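Local coordinates for protein SusD homolog (Bacteroides thetaiotaomicron VPI-5482, PDB 3IHV) that probably binds glycans at the outer membrane as a SusD-family protein, with a partner transporter taking them up, at residues T86-A91 / M126-L131; V138-S143 / E160-Y165. One frame throughout, in Å; residues are numbered along the deposited sequence.

Contact 1: residues T86-A91 / M126-L131; sequences TGIYRA and MFYFEL. With EDO (1,2-ethanediol), chain K.
I88 packs against F127, Y128 and L131 where helices 75-101 and 107-135 form an antiparallel helical hairpin, part of the alpha-helical SusD-family fold. The axes of the short segments approach to 9.7 Å at 154°, and the tight side of the interface is built on I88. With chi1 at -69°, its CG1 branch lies anti to the carbonyl carbon and carries CD1 over the Y128 ring, 3.5 Å from the ring centroid and 9° off the normal: a centred CH-pi contact. The same methyl meets L131 CD1 tip to tip at 3.4 Å, closer than usual for two carbons. The other branch, CG2, sits 3.3 Å from Y128 OH, a hydroxyl that probably accepts a hydrogen bond from M141 N. The I88 and F127 side chains run past each other in opposite directions, CG1 and CB 3.7 Å apart. Because G87 has no side chain, the F127 ring can settle on the backbone itself, its CE2 3.4 Å from G87 C.

Beyond this packing, T86, Y89 and R90 are partly exposed and none of them touches 126-131. The R90 guanidinium is held by a salt bridge from NE to E3 and a hydrogen bond from NH1 to T30. A 1,2-ethanediol molecule, probably from the crystallisation liquor, lies beside T86 and Y89: its O2 shares a hydrogen bond of 3.1 Å with T86 OG1, and its C2 rests 3.8 Å from Y89 CG.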
ATOM      1  N   THR A  86       7.669  11.851 -12.317  1.00  6.83           N
ATOM      2  CA  THR A  86       7.125  13.198 -12.174  1.00  6.93           C
ATOM      3  C   THR A  86       7.220  13.621 -10.701  1.00  6.83           C
ATOM      4  O   THR A  86       7.588  14.755 -10.386  1.00  7.28           O
ATOM      5  CB  THR A  86       5.681  13.256 -12.687  1.00  8.05           C
ATOM      6  OG1 THR A  86       5.675  13.101 -14.121  1.00  7.44           O
ATOM      7  CG2 THR A  86       5.019  14.575 -12.341  1.00  7.68           C
ATOM      8  N   GLY A  87       6.839  12.716  -9.807  1.00  7.36           N
ATOM      9  CA  GLY A  87       6.954  12.971  -8.375  1.00  6.64           C
ATOM     10  C   GLY A  87       8.372  13.340  -8.019  1.00  6.49           C
ATOM     11  O   GLY A  87       8.606  14.317  -7.293  1.00  6.44           O
ATOM     12  N   ILE A  88       9.319  12.555  -8.530  1.00  6.50           N
ATOM     13  CA  ILE A  88      10.762  12.776  -8.312  1.00  6.83           C
ATOM     14  C   ILE A  88      11.192  14.125  -8.858  1.00  6.53           C
ATOM     15  O   ILE A  88      11.932  14.844  -8.170  1.00  6.41           O
ATOM     16  CB  ILE A  88      11.568  11.594  -8.881  1.00  6.92           C
ATOM     17  CG1 ILE A  88      11.306  10.358  -8.017  1.00  7.39           C
ATOM     18  CG2 ILE A  88      13.094  11.883  -8.948  1.00  8.00           C
ATOM     19  CD1 ILE A  88      11.663   8.984  -8.631  1.00  7.74           C
ATOM     20  N   TYR A  89      10.711  14.477 -10.061  1.00  6.86           N
ATOM     21  CA  TYR A  89      11.016  15.769 -10.657  1.00  6.74           C
ATOM     22  C   TYR A  89      10.521  16.893  -9.723  1.00  6.48           C
ATOM     23  O   TYR A  89      11.226  17.859  -9.446  1.00  5.99           O
ATOM     24  CB  TYR A  89      10.345  15.892 -12.032  1.00  7.10           C
ATOM     25  CG  TYR A  89      10.583  17.245 -12.643  1.00  8.10           C
ATOM     26  CD1 TYR A  89       9.795  18.326 -12.313  1.00  8.75           C
ATOM     27  CD2 TYR A  89      11.634  17.444 -13.516  1.00  9.30           C
ATOM     28  CE1 TYR A  89      10.058  19.589 -12.836  1.00  9.36           C
ATOM     29  CE2 TYR A  89      11.886  18.695 -14.073  1.00 11.18           C
ATOM     30  CZ  TYR A  89      11.092  19.756 -13.715  1.00 11.16           C
ATOM     31  OH  TYR A  89      11.372  21.003 -14.238  1.00 14.68           O
ATOM     32  N   ARG A  90       9.292  16.755  -9.252  1.00  6.78           N
ATOM     33  CA  ARG A  90       8.699  17.782  -8.370  1.00  7.07           C
ATOM     34  C   ARG A  90       9.492  17.903  -7.082  1.00  6.66           C
ATOM     35  O   ARG A  90       9.774  19.014  -6.629  1.00  6.98           O
ATOM     36  CB  ARG A  90       7.246  17.486  -8.100  1.00  6.72           C
ATOM     37  CG  ARG A  90       6.363  17.708  -9.348  1.00  7.11           C
ATOM     38  CD  ARG A  90       5.016  17.094  -9.149  1.00  9.66           C
ATOM     39  NE  ARG A  90       4.160  17.285 -10.312  1.00  8.81           N
ATOM     40  CZ  ARG A  90       2.949  16.757 -10.457  1.00 10.35           C
ATOM     41  NH1 ARG A  90       2.423  15.951  -9.536  1.00 13.09           N
ATOM     42  NH2 ARG A  90       2.260  17.020 -11.559  1.00 10.67           N
ATOM     43  N   ALA A  91       9.867  16.769  -6.508  1.00  6.39           N
ATOM     44  CA  ALA A  91      10.696  16.787  -5.306  1.00  6.75           C
ATOM     45  C   ALA A  91      12.039  17.455  -5.574  1.00  5.99           C
ATOM     46  O   ALA A  91      12.481  18.331  -4.810  1.00  5.42           O
ATOM     47  CB  ALA A  91      10.876  15.361  -4.757  1.00  6.52           C
HETATM   48  N   MSE A 126      10.169   7.673  -0.927  1.00  7.13           N
HETATM   49  CA  MSE A 126       8.980   6.853  -1.136  1.00  6.68           C
HETATM   50  C   MSE A 126       8.821   6.544  -2.647  1.00  7.19           C
HETATM   51  O   MSE A 126       8.553   5.397  -3.020  1.00  7.53           O
HETATM   52  CB  MSE A 126       7.744   7.572  -0.579  1.00  7.69           C
HETATM   53  CG  MSE A 126       6.491   6.748  -0.655  1.00  9.09           C
HETATM   54 SE   MSE A 126       5.106   7.754   0.293  0.75  6.63          SE
HETATM   55  CE  MSE A 126       3.476   7.004  -0.483  1.00 12.01           C
ATOM     56  N   PHE A 127       8.999   7.557  -3.502  1.00  6.35           N
ATOM     57  CA  PHE A 127       8.856   7.362  -4.957  1.00  6.64           C
ATOM     58  C   PHE A 127       9.942   6.416  -5.481  1.00  6.35           C
ATOM     59  O   PHE A 127       9.649   5.465  -6.223  1.00  6.56           O
ATOM     60  CB  PHE A 127       8.928   8.672  -5.731  1.00  5.91           C
ATOM     61  CG  PHE A 127       7.890   9.691  -5.334  1.00  6.94           C
ATOM     62  CD1 PHE A 127       6.635   9.324  -4.856  1.00  6.29           C
ATOM     63  CD2 PHE A 127       8.182  11.030  -5.426  1.00  6.23           C
ATOM     64  CE1 PHE A 127       5.692  10.295  -4.514  1.00  6.56           C
ATOM     65  CE2 PHE A 127       7.257  11.966  -5.083  1.00  6.61           C
ATOM     66  CZ  PHE A 127       6.031  11.611  -4.625  1.00  7.39           C
ATOM     67  N   TYR A 128      11.180   6.628  -5.060  1.00  6.00           N
ATOM     68  CA  TYR A 128      12.266   5.715  -5.454  1.00  6.67           C
ATOM     69  C   TYR A 128      12.088   4.324  -4.903  1.00  7.02           C
ATOM     70  O   TYR A 128      12.504   3.355  -5.547  1.00  6.19           O
ATOM     71  CB  TYR A 128      13.658   6.225  -5.123  1.00  7.22           C
ATOM     72  CG  TYR A 128      14.197   7.183  -6.149  1.00  6.50           C
ATOM     73  CD1 TYR A 128      14.612   6.743  -7.379  1.00  7.81           C
ATOM     74  CD2 TYR A 128      14.277   8.539  -5.876  1.00  8.25           C
ATOM     75  CE1 TYR A 128      15.096   7.617  -8.331  1.00  6.66           C
ATOM     76  CE2 TYR A 128      14.763   9.414  -6.818  1.00  8.47           C
ATOM     77  CZ  TYR A 128      15.174   8.952  -8.022  1.00  9.27           C
ATOM     78  OH  TYR A 128      15.650   9.852  -8.939  1.00 11.77           O
ATOM     79  N   PHE A 129      11.487   4.199  -3.711  1.00  6.72           N
ATOM     80  CA  PHE A 129      11.246   2.879  -3.150  1.00  6.96           C
ATOM     81  C   PHE A 129      10.294   2.114  -4.044  1.00  6.99           C
ATOM     82  O   PHE A 129      10.521   0.946  -4.321  1.00  7.76           O
ATOM     83  CB  PHE A 129      10.671   3.000  -1.725  1.00  6.45           C
ATOM     84  CG  PHE A 129      10.408   1.663  -1.043  1.00  8.17           C
ATOM     85  CD1 PHE A 129      11.336   0.640  -1.094  1.00  6.42           C
ATOM     86  CD2 PHE A 129       9.286   1.466  -0.297  1.00  8.58           C
ATOM     87  CE1 PHE A 129      11.127  -0.564  -0.476  1.00  7.17           C
ATOM     88  CE2 PHE A 129       9.078   0.235   0.351  1.00 10.35           C
ATOM     89  CZ  PHE A 129      10.023  -0.756   0.269  1.00  9.25           C
ATOM     90  N   GLU A 130       9.181   2.749  -4.431  1.00  7.13           N
ATOM     91  CA  GLU A 130       8.240   2.113  -5.346  1.00  7.02           C
ATOM     92  C   GLU A 130       8.932   1.721  -6.645  1.00  6.57           C
ATOM     93  O   GLU A 130       8.723   0.609  -7.145  1.00  6.99           O
ATOM     94  CB  GLU A 130       7.012   2.980  -5.663  1.00  8.50           C
ATOM     95  CG  GLU A 130       6.085   3.221  -4.485  1.00  9.08           C
ATOM     96  CD  GLU A 130       5.159   2.040  -4.146  1.00 11.12           C
ATOM     97  OE1 GLU A 130       5.522   0.878  -4.420  1.00 10.23           O
ATOM     98  OE2 GLU A 130       4.061   2.277  -3.573  1.00 10.46           O
ATOM     99  N   LEU A 131       9.731   2.623  -7.195  1.00  5.99           N
ATOM    100  CA  LEU A 131      10.429   2.327  -8.454  1.00  5.28           C
ATOM    101  C   LEU A 131      11.350   1.138  -8.292  1.00  6.43           C
ATOM    102  O   LEU A 131      11.317   0.188  -9.084  1.00  6.95           O
ATOM    103  CB  LEU A 131      11.265   3.513  -8.965  1.00  5.20           C
ATOM    104  CG  LEU A 131      10.544   4.651  -9.675  1.00  7.91           C
ATOM    105  CD1 LEU A 131      11.482   5.853  -9.897  1.00  5.97           C
ATOM    106  CD2 LEU A 131       9.963   4.120 -11.022  1.00  3.98           C
TER
HETATM  107  C1  EDO K  19       9.637  14.672 -16.168  1.00 33.42           C
HETATM  108  O1  EDO K  19       9.498  13.487 -15.386  1.00 31.80           O
HETATM  109  C2  EDO K  19       8.760  15.761 -15.588  1.00 33.39           C
HETATM  110  O2  EDO K  19       7.412  15.300 -15.433  1.00 34.70           O

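Contact 2: residues V138-S143 / E160-Y165; sequences VVLMTS and EKVYEY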
ATOM      1  N   VAL A 138      16.416   0.823 -12.218  1.00  5.41           N
ATOM      2  CA  VAL A 138      15.843   2.111 -12.522  1.00  6.39           C
ATOM      3  C   VAL A 138      16.940   3.185 -12.584  1.00  6.67           C
ATOM      4  O   VAL A 138      18.100   2.961 -12.186  1.00  7.79           O
ATOM      5  CB  VAL A 138      14.728   2.453 -11.506  1.00  7.35           C
ATOM      6  CG1 VAL A 138      13.574   1.307 -11.494  1.00  5.42           C
ATOM      7  CG2 VAL A 138      15.302   2.790 -10.123  1.00  6.12           C
ATOM      8  N   VAL A 139      16.553   4.318 -13.135  1.00  6.89           N
ATOM      9  CA  VAL A 139      17.442   5.468 -13.261  1.00  6.69           C
ATOM     10  C   VAL A 139      17.358   6.356 -12.023  1.00  7.83           C
ATOM     11  O   VAL A 139      16.253   6.723 -11.557  1.00  6.93           O
ATOM     12  CB  VAL A 139      17.078   6.355 -14.491  1.00  7.59           C
ATOM     13  CG1 VAL A 139      18.052   7.531 -14.613  1.00  8.45           C
ATOM     14  CG2 VAL A 139      17.080   5.565 -15.769  1.00  7.69           C
ATOM     15  N   LEU A 140      18.535   6.723 -11.513  1.00  7.44           N
ATOM     16  CA  LEU A 140      18.630   7.754 -10.476  1.00  8.49           C
ATOM     17  C   LEU A 140      18.617   9.091 -11.218  1.00  8.14           C
ATOM     18  O   LEU A 140      19.647   9.522 -11.758  1.00  7.79           O
ATOM     19  CB  LEU A 140      19.901   7.632  -9.645  1.00  8.38           C
ATOM     20  CG  LEU A 140      19.898   6.535  -8.591  1.00 10.49           C
ATOM     21  CD1 LEU A 140      21.265   6.301  -7.941  1.00 10.62           C
ATOM     22  CD2 LEU A 140      18.845   6.883  -7.538  1.00 10.36           C
HETATM   23  N   MSE A 141      17.448   9.739 -11.246  1.00  7.99           N
HETATM   24  CA  MSE A 141      17.227  11.022 -11.902  1.00  8.64           C
HETATM   25  C   MSE A 141      17.402  12.085 -10.829  1.00 10.03           C
HETATM   26  O   MSE A 141      16.426  12.531 -10.195  1.00 11.93           O
HETATM   27  CB  MSE A 141      15.819  11.055 -12.513  1.00  8.36           C
HETATM   28  CG  MSE A 141      15.610  12.093 -13.534  1.00 10.24           C
HETATM   29 SE   MSE A 141      16.571  11.732 -15.205  0.75  7.60          SE
HETATM   30  CE  MSE A 141      15.587  10.250 -15.846  1.00 11.81           C
ATOM     31  N   THR A 142      18.648  12.497 -10.643  1.00  8.90           N
ATOM     32  CA  THR A 142      18.993  13.286  -9.462  1.00  9.52           C
ATOM     33  C   THR A 142      18.803  14.768  -9.499  1.00  9.29           C
ATOM     34  O   THR A 142      19.023  15.446  -8.477  1.00  8.87           O
ATOM     35  CB  THR A 142      20.405  12.968  -9.029  1.00  9.83           C
ATOM     36  OG1 THR A 142      21.285  13.152 -10.135  1.00 12.08           O
ATOM     37  CG2 THR A 142      20.462  11.519  -8.540  1.00 11.74           C
ATOM     38  N   SER A 143      18.390  15.287 -10.643  1.00  8.71           N
ATOM     39  CA  SER A 143      18.106  16.710 -10.760  1.00  8.05           C
ATOM     40  C   SER A 143      17.082  16.946 -11.841  1.00  8.02           C
ATOM     41  O   SER A 143      16.838  16.079 -12.682  1.00  8.34           O
ATOM     42  CB  SER A 143      19.381  17.485 -11.069  1.00  8.68           C
ATOM     43  OG  SER A 143      19.809  17.242 -12.391  1.00  7.12           O
ATOM     44  N   GLU A 160      21.214  -1.461  -5.296  1.00  9.51           N
ATOM     45  CA  GLU A 160      21.907  -1.110  -4.065  1.00 11.62           C
ATOM     46  C   GLU A 160      22.155   0.386  -3.983  1.00 10.16           C
ATOM     47  O   GLU A 160      22.026   0.976  -2.907  1.00 10.14           O
ATOM     48  CB  GLU A 160      23.292  -1.772  -3.990  1.00 12.08           C
ATOM     49  CG  GLU A 160      23.281  -3.224  -3.809  1.00 18.24           C
ATOM     50  CD  GLU A 160      23.238  -4.047  -5.097  1.00 21.75           C
ATOM     51  OE1 GLU A 160      22.904  -3.501  -6.160  1.00 16.53           O
ATOM     52  OE2 GLU A 160      23.543  -5.279  -4.999  1.00 23.90           O
ATOM     53  N   LYS A 161      22.480   0.998  -5.122  1.00  9.73           N
ATOM     54  CA  LYS A 161      22.716   2.430  -5.167  1.00  9.71           C
ATOM     55  C   LYS A 161      21.405   3.188  -5.050  1.00  8.63           C
ATOM     56  O   LYS A 161      21.402   4.242  -4.460  1.00  7.94           O
ATOM     57  CB  LYS A 161      23.452   2.858  -6.440  1.00 11.50           C
ATOM     58  CG  LYS A 161      24.855   2.303  -6.571  1.00 15.38           C
ATOM     59  CD  LYS A 161      25.727   2.518  -5.322  1.00 20.80           C
ATOM     60  CE  LYS A 161      26.013   3.984  -4.999  1.00 23.32           C
ATOM     61  NZ  LYS A 161      26.760   4.103  -3.671  1.00 25.07           N
ATOM     62  N   VAL A 162      20.307   2.679  -5.617  1.00  6.65           N
ATOM     63  CA  VAL A 162      19.020   3.349  -5.452  1.00  6.97           C
ATOM     64  C   VAL A 162      18.607   3.246  -3.969  1.00  7.03           C
ATOM     65  O   VAL A 162      18.105   4.232  -3.388  1.00  6.91           O
ATOM     66  CB  VAL A 162      17.973   2.770  -6.388  1.00  6.29           C
ATOM     67  CG1 VAL A 162      16.631   3.462  -6.195  1.00  6.23           C
ATOM     68  CG2 VAL A 162      18.461   2.900  -7.862  1.00  6.04           C
ATOM     69  N   TYR A 163      18.828   2.082  -3.338  1.00  8.04           N
ATOM     70  CA  TYR A 163      18.522   1.929  -1.921  1.00  6.65           C
ATOM     71  C   TYR A 163      19.332   2.904  -1.070  1.00  7.43           C
ATOM     72  O   TYR A 163      18.822   3.495  -0.121  1.00  7.07           O
ATOM     73  CB  TYR A 163      18.661   0.475  -1.407  1.00  7.43           C
ATOM     74  CG  TYR A 163      17.385  -0.347  -1.578  1.00  7.29           C
ATOM     75  CD1 TYR A 163      16.270  -0.083  -0.776  1.00  8.29           C
ATOM     76  CD2 TYR A 163      17.264  -1.355  -2.540  1.00  6.31           C
ATOM     77  CE1 TYR A 163      15.112  -0.779  -0.917  1.00  6.97           C
ATOM     78  CE2 TYR A 163      16.119  -2.091  -2.653  1.00  7.73           C
ATOM     79  CZ  TYR A 163      15.025  -1.806  -1.845  1.00  8.53           C
ATOM     80  OH  TYR A 163      13.824  -2.452  -1.956  1.00  7.34           O
ATOM     81  N   GLU A 164      20.604   3.055  -1.366  1.00  7.85           N
ATOM     82  CA  GLU A 164      21.410   4.007  -0.627  1.00  9.35           C
ATOM     83  C   GLU A 164      20.879   5.445  -0.760  1.00  9.22           C
ATOM     84  O   GLU A 164      20.893   6.214   0.205  1.00  8.54           O
ATOM     85  CB  GLU A 164      22.846   3.847  -1.115  1.00  9.46           C
ATOM     86  CG  GLU A 164      23.818   4.779  -0.518  1.00 16.16           C
ATOM     87  CD  GLU A 164      25.230   4.441  -0.950  1.00 21.98           C
ATOM     88  OE1 GLU A 164      26.099   5.344  -0.900  1.00 25.67           O
ATOM     89  OE2 GLU A 164      25.440   3.275  -1.375  1.00 25.02           O
ATOM     90  N   TYR A 165      20.399   5.794  -1.946  1.00  8.21           N
ATOM     91  CA  TYR A 165      19.827   7.116  -2.191  1.00  7.95           C
ATOM     92  C   TYR A 165      18.534   7.292  -1.377  1.00  7.28           C
ATOM     93  O   TYR A 165      18.357   8.304  -0.703  1.00  7.93           O
ATOM     94  CB  TYR A 165      19.575   7.262  -3.677  1.00  7.93           C
ATOM     95  CG  TYR A 165      19.243   8.653  -4.108  1.00  7.91           C
ATOM     96  CD1 TYR A 165      20.244   9.566  -4.405  1.00 11.46           C
ATOM     97  CD2 TYR A 165      17.947   9.056  -4.222  1.00 11.06           C
ATOM     98  CE1 TYR A 165      19.925  10.865  -4.792  1.00  9.15           C
ATOM     99  CE2 TYR A 165      17.626  10.327  -4.624  1.00 11.44           C
ATOM    100  CZ  TYR A 165      18.604  11.216  -4.920  1.00 11.18           C
ATOM    101  OH  TYR A 165      18.240  12.474  -5.329  1.00 10.21           O
TER
HETATM  102  O   HOH W   1      16.387  12.331  -7.392  1.00 13.11           O
HETATM  103  O   HOH W   2      19.936  14.390  -5.921  1.00 17.05           O
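L140 and V162 mark the nearest backbone approach, 6.7 Å between their CA atoms, where the loop 138-143 runs past helix 159-176. This is loop-on-helix packing within the helical SusD-family fold: the chain leaving helix 107-135 is laid extended along the next long helix. Backbone angles of -83° and 100° at L140 fit that extended course, and side chains alternate, CB of V139 and M141 pointing away from the helix and that of L140 toward it. The loop ends at S143, the N-cap of helix 144-147, with OG bonded to M146 N.

On the helix, V162 and Y165, three residues apart, present CB toward the loop. V162 CG2 is shared by two loop side chains: V138 CG2 meets it at 3.9 Å, the two valines crossing at about a right angle, and L140 CG lies 4.0 Å from it. L140 also runs past Y165 in the opposite sense, bringing CD2 to 3.9 Å from the ring's CG. Further along, T142 CG2 approaches Y165 CE1 at 3.8 Å.

Nearer the surface, K161 NZ forms a salt bridge with E164, meeting OE2 from above the carboxylate plane.

The direct contacts between the segments include no hydrogen bond; water makes the polar link. Y165 holds CG anti to its own N (chi1 -169°), and its ring reaches along the loop until OH lies between two waters. One accepts from Y165 OH at 2.8 Å and donates to M141 O, a carbonyl also bonded by N92. The second, in the plane of the ring at its edge, donates both to T142 O and, at 2.6 Å, to Y165 OH.

In the fold
Contacts 1 and 2 follow one another along the chain, their centres 10 Å apart, and join directly through helix 107-135. Y128 is the main link: it belongs to contact 1, yet its OH lies 2.9 Å from M141 N, a probable hydrogen bond to the loop of contact 2, and its ring meets that of Y165 edge-to-face. Two further packing contacts lie beside it: L131 O is 3.5 Å from V138 CG1, and F129 CE1 is 3.6 Å from Y163 OH. The helical hairpin, the loop and helix 159-176 therefore pack against one another around Y128. None of the residues binding the two sodium ions belongs to either contact.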